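Local coordinates for protein prolyl oligopeptidase (Galerina marginata, PDB 5N4B) that cleaves peptide bonds after proline and joins peptide ends into macrocycles during the biosynthesis of the amanitin toxins, at residues 11-16 / 676-681; 32-37 / 635-640; 587-592 / 643-648. The protein carries 1 engineered substitution. All blocks are in the same frame, centred on the assembly; numbering follows the deposited sequence.

Contact 1: residues 11-16 / 676-681; sequences NYPSTR and TLQHNV
Y12 and Q678 meet flat against flat: the tyrosine ring and the glutamine amide lie in planes only 11° apart, stacked one on the other. The methylene CG of Q678 stands almost straight over the ring, 3.6 Å from the centroid of Y12 and 12° off its normal, a CH-pi contact. Beyond it the amide runs out over the CG and CD1 side of the same ring, with Q678 NE2 3.3 Å from Y12 CD1 and Q678 OE1 3.5 Å from Y12 CB. Q678 reaches this far because its chain is extended past CG (chi2 175°), which carries the amide away from helix 668-680.

Both polar ends are held beyond the pair, which probably helps keep the two flat groups at this turn. Y12 OH bonds to the backbone N of L688 and Q678 NE2 to the carbonyl O of the same residue, so one residue anchors ring and amide together. The buried amide oxygen Q678 OE1 takes a hydrogen bond from Q55 NE2 on helix 46-64 and another from a water 2.7 Å away. That water also donates to T15 OG1 at 2.9 Å, linking the two segments through solvent, while T15 OG1 itself donates to P13 O. P13 adds a lighter touch, its CD 4.0 Å from Q678 OE1, and packs against helix 46-64.

This amide-on-ring stack, with hydroxyl and amide both bonded to L688, fastens the N-terminal segment to the last turn of helix 668-680 in the alpha/beta-hydrolase domain of a prolyl oligopeptidase.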
loop_
_atom_site.group_PDB
_atom_site.type_symbol
_atom_site.label_atom_id
_atom_site.label_comp_id
_atom_site.label_asym_id
_atom_site.label_seq_id
_atom_site.Cartn_x
_atom_site.Cartn_y
_atom_site.Cartn_z
ATOM N N ASN A 11 29.698 20.621 6.084
ATOM C CA ASN A 11 30.636 19.576 5.690
ATOM C C ASN A 11 29.988 18.547 4.785
ATOM O O ASN A 11 30.237 17.333 4.905
ATOM C CB ASN A 11 31.210 18.874 6.912
ATOM C CG ASN A 11 32.118 19.767 7.710
ATOM O OD1 ASN A 11 33.110 20.289 7.188
ATOM N ND2 ASN A 11 31.772 19.981 8.978
ATOM N N TYR A 12 29.146 19.009 3.864
ATOM C CA TYR A 12 28.460 18.062 3.030
ATOM C C TYR A 12 29.336 17.680 1.847
ATOM O O TYR A 12 30.307 18.396 1.488
ATOM C CB TYR A 12 27.124 18.645 2.556
ATOM C CG TYR A 12 26.167 18.875 3.694
ATOM C CD1 TYR A 12 25.665 17.792 4.436
ATOM C CD2 TYR A 12 25.724 20.133 4.019
ATOM C CE1 TYR A 12 24.832 17.959 5.477
ATOM C CE2 TYR A 12 24.845 20.336 5.101
ATOM C CZ TYR A 12 24.382 19.219 5.825
ATOM O OH TYR A 12 23.528 19.367 6.890
ATOM N N PRO A 13 29.058 16.540 1.251
ATOM C CA PRO A 13 29.826 16.095 0.092
ATOM C C PRO A 13 29.847 17.096 -1.050
ATOM O O PRO A 13 28.854 17.774 -1.360
ATOM C CB PRO A 13 29.103 14.801 -0.321
ATOM C CG PRO A 13 28.516 14.279 0.932
ATOM C CD PRO A 13 28.038 15.546 1.630
ATOM N N SER A 14 31.005 17.161 -1.703
ATOM C CA SER A 14 31.169 17.950 -2.916
ATOM C C SER A 14 30.221 17.435 -3.989
ATOM O O SER A 14 30.209 16.250 -4.307
ATOM C CB SER A 14 32.622 17.790 -3.377
ATOM O OG SER A 14 32.834 18.411 -4.635
ATOM N N THR A 15 29.389 18.325 -4.510
ATOM C CA THR A 15 28.306 17.946 -5.422
ATOM C C THR A 15 28.312 18.903 -6.598
ATOM O O THR A 15 27.941 20.072 -6.455
ATOM C CB THR A 15 26.963 17.961 -4.720
ATOM O OG1 THR A 15 27.071 17.136 -3.570
ATOM C CG2 THR A 15 25.848 17.401 -5.603
ATOM N N ARG A 16 28.735 18.400 -7.753
ATOM C CA ARG A 16 28.836 19.219 -8.947
ATOM C C ARG A 16 27.494 19.831 -9.288
ATOM O O ARG A 16 26.451 19.208 -9.112
ATOM C CB ARG A 16 29.284 18.318 -10.119
ATOM C CG ARG A 16 29.412 19.042 -11.441
ATOM C CD ARG A 16 30.195 18.169 -12.422
ATOM N NE ARG A 16 29.475 16.953 -12.782
ATOM C CZ ARG A 16 28.625 16.865 -13.802
ATOM N NH1 ARG A 16 28.385 17.914 -14.589
ATOM N NH2 ARG A 16 28.017 15.730 -14.048
ATOM N N THR A 676 19.895 19.945 -3.176
ATOM C CA THR A 676 19.411 21.319 -3.172
ATOM C C THR A 676 19.374 21.889 -1.756
ATOM O O THR A 676 19.753 23.043 -1.527
ATOM C CB THR A 676 18.037 21.358 -3.864
ATOM O OG1 THR A 676 18.175 20.876 -5.205
ATOM C CG2 THR A 676 17.494 22.737 -3.946
ATOM N N LEU A 677 18.932 21.101 -0.775
ATOM C CA LEU A 677 18.987 21.556 0.601
ATOM C C LEU A 677 20.411 21.860 1.007
ATOM O O LEU A 677 20.687 22.900 1.617
ATOM C CB LEU A 677 18.427 20.499 1.537
ATOM C CG LEU A 677 16.931 20.276 1.638
ATOM C CD1 LEU A 677 16.634 19.155 2.614
ATOM C CD2 LEU A 677 16.242 21.566 2.056
ATOM N N GLN A 678 21.323 20.925 0.748
ATOM C CA GLN A 678 22.713 21.097 1.175
ATOM C C GLN A 678 23.397 22.237 0.476
ATOM O O GLN A 678 24.284 22.846 1.072
ATOM C CB GLN A 678 23.497 19.783 1.019
ATOM C CG GLN A 678 23.008 18.658 1.926
ATOM C CD GLN A 678 23.720 17.316 1.673
ATOM O OE1 GLN A 678 24.535 17.180 0.743
ATOM N NE2 GLN A 678 23.415 16.308 2.500
ATOM N N HIS A 679 22.963 22.589 -0.732
ATOM C CA HIS A 679 23.511 23.751 -1.428
ATOM C C HIS A 679 22.965 25.059 -0.862
ATOM O O HIS A 679 23.674 26.066 -0.794
ATOM C CB HIS A 679 23.133 23.660 -2.891
ATOM C CG HIS A 679 23.427 24.904 -3.649
ATOM N ND1 HIS A 679 24.700 25.264 -4.003
ATOM C CD2 HIS A 679 22.604 25.848 -4.158
ATOM C CE1 HIS A 679 24.656 26.398 -4.673
ATOM N NE2 HIS A 679 23.397 26.768 -4.791
ATOM N N ASN A 680 21.683 25.096 -0.530
ATOM C CA ASN A 680 21.037 26.333 -0.142
ATOM C C ASN A 680 21.304 26.703 1.306
ATOM O O ASN A 680 21.479 27.906 1.597
ATOM C CB ASN A 680 19.543 26.249 -0.397
ATOM C CG ASN A 680 19.207 26.608 -1.796
ATOM O OD1 ASN A 680 19.136 27.793 -2.154
ATOM N ND2 ASN A 680 19.041 25.605 -2.629
ATOM N N VAL A 681 21.310 25.732 2.227
ATOM C CA VAL A 681 21.548 26.010 3.654
ATOM C C VAL A 681 22.666 25.118 4.168
ATOM O O VAL A 681 22.466 24.311 5.089
ATOM C CB VAL A 681 20.260 25.947 4.489
ATOM C CG1 VAL A 681 19.354 27.121 4.141
ATOM C CG2 VAL A 681 19.510 24.648 4.249
HETATM O O HOH W 1 24.597 17.084 -1.998
#

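Contact 2: residues 32-37 / 635-640; sequences VPVPDP and YIYPLS
Y637 holds its ring CG opposite the backbone N (chi1 -173°), which sends the ring toward V32 and V34 of strand 30-35. The two valines have nearly the same first torsion, 177° and 178°, but they use different methyls: V32 offers CG1, which lies opposite its own N, and V34 offers CG2, which lies opposite its carbonyl carbon. The far end of the tyrosine is thus met at two places. V32 comes from the opposite direction, its CG1 oblique to the ring and 4.0 Å from Y637 CE2, whereas V34 slides past the ring in the reverse direction, bringing its CG2 to 3.9 Å from Y637 OH and 4.1 Å from Y637 CE1.

The two valines are alternate residues of a beta strand, with P33 between them pointing away, and they therefore face the tyrosine together. Their strand pairs antiparallel with 21-26 in a small two-stranded sheet ahead of the propeller; as in other prolyl oligopeptidases, this N-terminal segment probably packs as part of the alpha/beta-hydrolase domain, here on Y637 through apolar contacts.

The ring of Y637 also stacks with that of F633, one helical turn earlier. The backbone O of Y637 accepts from N644 ND2, which ties it to the loop beyond. Further along the N-terminal segment the joint becomes ionic, where D36 OD2 forms a salt bridge with K672 of helix 668-680.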
loop_
_atom_site.group_PDB
_atom_site.type_symbol
_atom_site.label_atom_id
_atom_site.label_comp_id
_atom_site.label_asym_id
_atom_site.label_seq_id
_atom_site.Cartn_x
_atom_site.Cartn_y
_atom_site.Cartn_z
ATOM N N VAL A 32 9.565 30.013 -18.928
ATOM C CA VAL A 32 10.200 30.011 -17.616
ATOM C C VAL A 32 11.435 29.122 -17.677
ATOM O O VAL A 32 11.298 27.895 -17.803
ATOM C CB VAL A 32 9.251 29.521 -16.513
ATOM C CG1 VAL A 32 9.998 29.481 -15.173
ATOM C CG2 VAL A 32 8.019 30.382 -16.449
ATOM N N PRO A 33 12.644 29.679 -17.636
ATOM C CA PRO A 33 13.834 28.822 -17.559
ATOM C C PRO A 33 14.022 28.324 -16.136
ATOM O O PRO A 33 13.905 29.085 -15.174
ATOM C CB PRO A 33 14.979 29.758 -17.992
ATOM C CG PRO A 33 14.531 31.092 -17.510
ATOM C CD PRO A 33 13.006 31.113 -17.607
ATOM N N VAL A 34 14.240 27.023 -16.005
ATOM C CA VAL A 34 14.370 26.357 -14.718
ATOM C C VAL A 34 15.720 25.648 -14.712
ATOM O O VAL A 34 15.878 24.588 -15.318
ATOM C CB VAL A 34 13.223 25.354 -14.489
ATOM C CG1 VAL A 34 13.403 24.634 -13.142
ATOM C CG2 VAL A 34 11.871 26.068 -14.530
ATOM N N PRO A 35 16.720 26.199 -14.030
ATOM C CA PRO A 35 18.001 25.477 -13.920
ATOM C C PRO A 35 17.773 24.153 -13.209
ATOM O O PRO A 35 17.020 24.090 -12.239
ATOM C CB PRO A 35 18.854 26.404 -13.061
ATOM C CG PRO A 35 18.265 27.790 -13.313
ATOM C CD PRO A 35 16.772 27.521 -13.369
ATOM N N ASP A 36 18.476 23.111 -13.674
ATOM C CA ASP A 36 18.451 21.786 -13.039
ATOM C C ASP A 36 19.902 21.337 -12.866
ATOM O O ASP A 36 20.373 20.409 -13.534
ATOM C CB ASP A 36 17.621 20.786 -13.839
ATOM C CG ASP A 36 17.090 19.597 -12.977
ATOM O OD1 ASP A 36 16.743 19.816 -11.785
ATOM O OD2 ASP A 36 16.988 18.469 -13.510
ATOM N N PRO A 37 20.631 21.971 -11.943
ATOM C CA PRO A 37 22.061 21.691 -11.792
ATOM C C PRO A 37 22.348 20.294 -11.332
ATOM O O PRO A 37 23.504 19.848 -11.413
ATOM C CB PRO A 37 22.526 22.735 -10.751
ATOM C CG PRO A 37 21.286 23.127 -10.047
ATOM C CD PRO A 37 20.184 23.056 -11.066
ATOM N N TYR A 635 0.301 25.916 -11.199
ATOM C CA TYR A 635 0.054 25.493 -9.826
ATOM C C TYR A 635 1.029 24.428 -9.336
ATOM O O TYR A 635 1.208 24.290 -8.124
ATOM C CB TYR A 635 -1.403 25.069 -9.616
ATOM C CG TYR A 635 -1.938 23.912 -10.420
ATOM C CD1 TYR A 635 -1.564 22.605 -10.166
ATOM C CD2 TYR A 635 -2.911 24.111 -11.382
ATOM C CE1 TYR A 635 -2.103 21.546 -10.897
ATOM C CE2 TYR A 635 -3.479 23.060 -12.081
ATOM C CZ TYR A 635 -3.077 21.758 -11.830
ATOM O OH TYR A 635 -3.633 20.688 -12.525
ATOM N N ILE A 636 1.699 23.722 -10.250
ATOM C CA ILE A 636 2.702 22.719 -9.869
ATOM C C ILE A 636 4.009 23.357 -9.419
ATOM O O ILE A 636 4.599 22.980 -8.393
ATOM C CB ILE A 636 2.960 21.750 -11.035
ATOM C CG1 ILE A 636 1.723 20.946 -11.344
ATOM C CG2 ILE A 636 4.118 20.815 -10.723
ATOM C CD1 ILE A 636 1.782 20.220 -12.731
ATOM N N TYR A 637 4.527 24.276 -10.222
ATOM C CA TYR A 637 5.839 24.850 -9.948
ATOM C C TYR A 637 5.967 25.442 -8.566
ATOM O O TYR A 637 7.000 25.197 -7.914
ATOM C CB TYR A 637 6.129 25.884 -11.046
ATOM C CG TYR A 637 7.499 26.495 -11.059
ATOM C CD1 TYR A 637 8.640 25.742 -10.881
ATOM C CD2 TYR A 637 7.650 27.852 -11.340
ATOM C CE1 TYR A 637 9.910 26.310 -10.956
ATOM C CE2 TYR A 637 8.939 28.429 -11.415
ATOM C CZ TYR A 637 10.037 27.635 -11.210
ATOM O OH TYR A 637 11.306 28.172 -11.284
ATOM N N PRO A 638 4.993 26.183 -8.034
ATOM C CA PRO A 638 5.154 26.720 -6.665
ATOM C C PRO A 638 5.072 25.680 -5.559
ATOM O O PRO A 638 5.379 26.018 -4.417
ATOM C CB PRO A 638 4.005 27.731 -6.534
ATOM C CG PRO A 638 3.398 27.827 -7.894
ATOM C CD PRO A 638 3.796 26.690 -8.715
ATOM N N LEU A 639 4.628 24.466 -5.858
ATOM C CA LEU A 639 4.549 23.397 -4.885
ATOM C C LEU A 639 5.736 22.440 -4.946
ATOM O O LEU A 639 5.970 21.701 -3.985
ATOM C CB LEU A 639 3.264 22.601 -5.138
ATOM C CG LEU A 639 2.788 21.685 -4.044
ATOM C CD1 LEU A 639 2.484 22.534 -2.804
ATOM C CD2 LEU A 639 1.524 20.995 -4.560
ATOM N N SER A 640 6.451 22.371 -6.051
ATOM C CA SER A 640 7.467 21.326 -6.245
ATOM C C SER A 640 8.602 21.503 -5.254
ATOM O O SER A 640 9.273 22.541 -5.307
ATOM C CB SER A 640 8.043 21.515 -7.616
ATOM O OG SER A 640 9.014 20.532 -7.862
#

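Contact 3: residues 587-592 / 643-648; sequences SIVRAP and HNVRTD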
loop_
_atom_site.group_PDB
_atom_site.type_symbol
_atom_site.label_atom_id
_atom_site.label_comp_id
_atom_site.label_asym_id
_atom_site.label_seq_id
_atom_site.Cartn_x
_atom_site.Cartn_y
_atom_site.Cartn_z
ATOM N N SER A 587 6.230 19.934 3.036
ATOM C CA SER A 587 5.838 20.548 4.287
ATOM C C SER A 587 6.999 21.285 4.919
ATOM O O SER A 587 6.795 22.349 5.496
ATOM C CB SER A 587 5.271 19.513 5.244
ATOM O OG SER A 587 3.969 19.048 4.819
ATOM N N ILE A 588 8.213 20.731 4.871
ATOM C CA ILE A 588 9.329 21.422 5.529
ATOM C C ILE A 588 9.715 22.671 4.759
ATOM O O ILE A 588 10.137 23.652 5.367
ATOM C CB ILE A 588 10.552 20.537 5.851
ATOM C CG1 ILE A 588 11.286 20.065 4.621
ATOM C CG2 ILE A 588 10.164 19.358 6.746
ATOM C CD1 ILE A 588 12.538 19.258 4.968
ATOM N N VAL A 589 9.538 22.675 3.435
ATOM C CA VAL A 589 9.777 23.873 2.635
ATOM C C VAL A 589 8.749 24.947 2.967
ATOM O O VAL A 589 9.080 26.145 3.080
ATOM C CB VAL A 589 9.763 23.500 1.144
ATOM C CG1 VAL A 589 9.699 24.752 0.279
ATOM C CG2 VAL A 589 10.977 22.562 0.788
ATOM N N ARG A 590 7.489 24.550 3.125
ATOM C CA ARG A 590 6.386 25.516 3.163
ATOM C C ARG A 590 6.059 26.025 4.561
ATOM O O ARG A 590 5.628 27.189 4.714
ATOM C CB ARG A 590 5.122 24.901 2.549
ATOM C CG ARG A 590 5.265 24.651 1.052
ATOM C CD ARG A 590 4.053 23.990 0.393
ATOM N NE ARG A 590 2.926 24.908 0.326
ATOM C CZ ARG A 590 2.747 25.846 -0.605
ATOM N NH1 ARG A 590 3.595 25.974 -1.616
ATOM N NH2 ARG A 590 1.703 26.662 -0.543
ATOM N N ALA A 591 6.206 25.222 5.582
ATOM C CA ALA A 591 5.716 25.610 6.892
ATOM C C ALA A 591 6.606 26.681 7.500
ATOM O O ALA A 591 7.789 26.763 7.189
ATOM C CB ALA A 591 5.744 24.406 7.820
ATOM N N PRO A 592 6.064 27.492 8.401
ATOM C CA PRO A 592 6.901 28.442 9.115
ATOM C C PRO A 592 8.094 27.751 9.789
ATOM O O PRO A 592 8.017 26.612 10.268
ATOM C CB PRO A 592 5.948 29.063 10.124
ATOM C CG PRO A 592 4.617 28.891 9.553
ATOM C CD PRO A 592 4.654 27.560 8.806
ATOM N N HIS A 643 12.080 22.770 -6.292
ATOM C CA HIS A 643 12.114 24.098 -6.899
ATOM C C HIS A 643 11.757 25.232 -5.959
ATOM O O HIS A 643 11.686 26.371 -6.423
ATOM C CB HIS A 643 11.223 24.120 -8.131
ATOM C CG HIS A 643 11.624 23.085 -9.117
ATOM N ND1 HIS A 643 11.020 21.847 -9.204
ATOM C CD2 HIS A 643 12.668 23.055 -9.976
ATOM C CE1 HIS A 643 11.661 21.114 -10.085
ATOM N NE2 HIS A 643 12.666 21.827 -10.577
ATOM N N ASN A 644 11.559 24.963 -4.667
ATOM C CA ASN A 644 11.113 25.979 -3.733
ATOM C C ASN A 644 11.967 26.088 -2.483
ATOM O O ASN A 644 11.534 26.683 -1.493
ATOM C CB ASN A 644 9.639 25.778 -3.437
ATOM C CG ASN A 644 8.798 26.192 -4.616
ATOM O OD1 ASN A 644 8.544 27.394 -4.835
ATOM N ND2 ASN A 644 8.437 25.235 -5.461
ATOM N N VAL A 645 13.170 25.523 -2.487
ATOM C CA VAL A 645 14.076 25.642 -1.344
ATOM C C VAL A 645 14.621 27.059 -1.302
ATOM O O VAL A 645 14.928 27.639 -2.340
ATOM C CB VAL A 645 15.207 24.609 -1.453
ATOM C CG1 VAL A 645 16.157 24.784 -0.297
ATOM C CG2 VAL A 645 14.654 23.205 -1.505
ATOM N N ARG A 646 14.644 27.649 -0.113
ATOM C CA ARG A 646 15.131 29.004 0.119
ATOM C C ARG A 646 16.467 28.942 0.841
ATOM O O ARG A 646 16.914 27.906 1.310
ATOM C CB ARG A 646 14.121 29.783 0.972
ATOM C CG ARG A 646 12.765 29.958 0.361
ATOM C CD ARG A 646 11.827 30.724 1.313
ATOM N NE ARG A 646 12.265 32.105 1.580
ATOM C CZ ARG A 646 11.851 33.180 0.912
ATOM N NH1 ARG A 646 10.964 33.067 -0.061
ATOM N NH2 ARG A 646 12.295 34.386 1.253
ATOM N N THR A 647 17.105 30.114 0.938
ATOM C CA THR A 647 18.377 30.234 1.633
ATOM C C THR A 647 18.244 30.818 3.020
ATOM O O THR A 647 19.268 31.038 3.677
ATOM C CB THR A 647 19.378 31.092 0.853
ATOM O OG1 THR A 647 18.865 32.416 0.639
ATOM C CG2 THR A 647 19.757 30.476 -0.462
ATOM N N ASP A 648 17.043 31.238 3.421
ATOM C CA ASP A 648 16.847 32.039 4.628
ATOM C C ASP A 648 16.002 31.365 5.703
ATOM O O ASP A 648 15.598 32.053 6.649
ATOM C CB ASP A 648 16.283 33.420 4.272
ATOM C CG ASP A 648 14.910 33.369 3.677
ATOM O OD1 ASP A 648 14.378 32.251 3.378
ATOM O OD2 ASP A 648 14.370 34.496 3.375
#
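V589, N644 and V645 account for nearly all the surface buried here, and V589 gives the largest share. It sits in the last turn of helix 579-590, and its two methyls are divided between two neighbouring loop residues. CG1, anti to the backbone N (chi1 167°), presses on the main chain of N644: V589 CG1 is 3.2 Å from N644 O, a tight approach for a methyl and a carbonyl oxygen, and it lies 3.9 Å from N644 CB. The other branch is looser, with V589 CG2 meeting V645 CG2 methyl to methyl at 4.4 Å.

The amide of N644 is engaged elsewhere, its ND2 bonding to S640 O, so that its CB and backbone serve the valine. Farther along the loop, R646 grips D648 side-on: NE reaches the syn lone pair of OD1 at 2.8 Å, and NH2 binds OD2. Helix 668-680 completes the surroundings, F673 packing on V589 and T676 on V645.

Helix end and loop are also bridged by K649, whose NZ bonds to V589 O and A591 O. The contact itself is van der Waals in character, which implies that shape rather than charge matches V589 to the loop, while the bonds of K649 and the N644 amide probably help to hold the loop in place.

From the N terminus, the chain first passes 11-16, then strand 30-35, and only after the propeller returns to the hydrolase domain. Contact 1 closes the widest loop, joining the N-terminal segment to helix 668-680, and both other contacts fall within it. Contact 2 closes a loop from 32-37 to 635-640; contact 3 crosses it, since 587-592 lies inside that loop and 643-648 just beyond. Contact 3 touches both of the others, through V34 on H643 and N680 on T647, whereas contacts 1 and 2 come near without touching. Together they bind N-terminal elements, the 643-648 loop and the hydrolase-domain helices 579-590, 630-636 and 668-680.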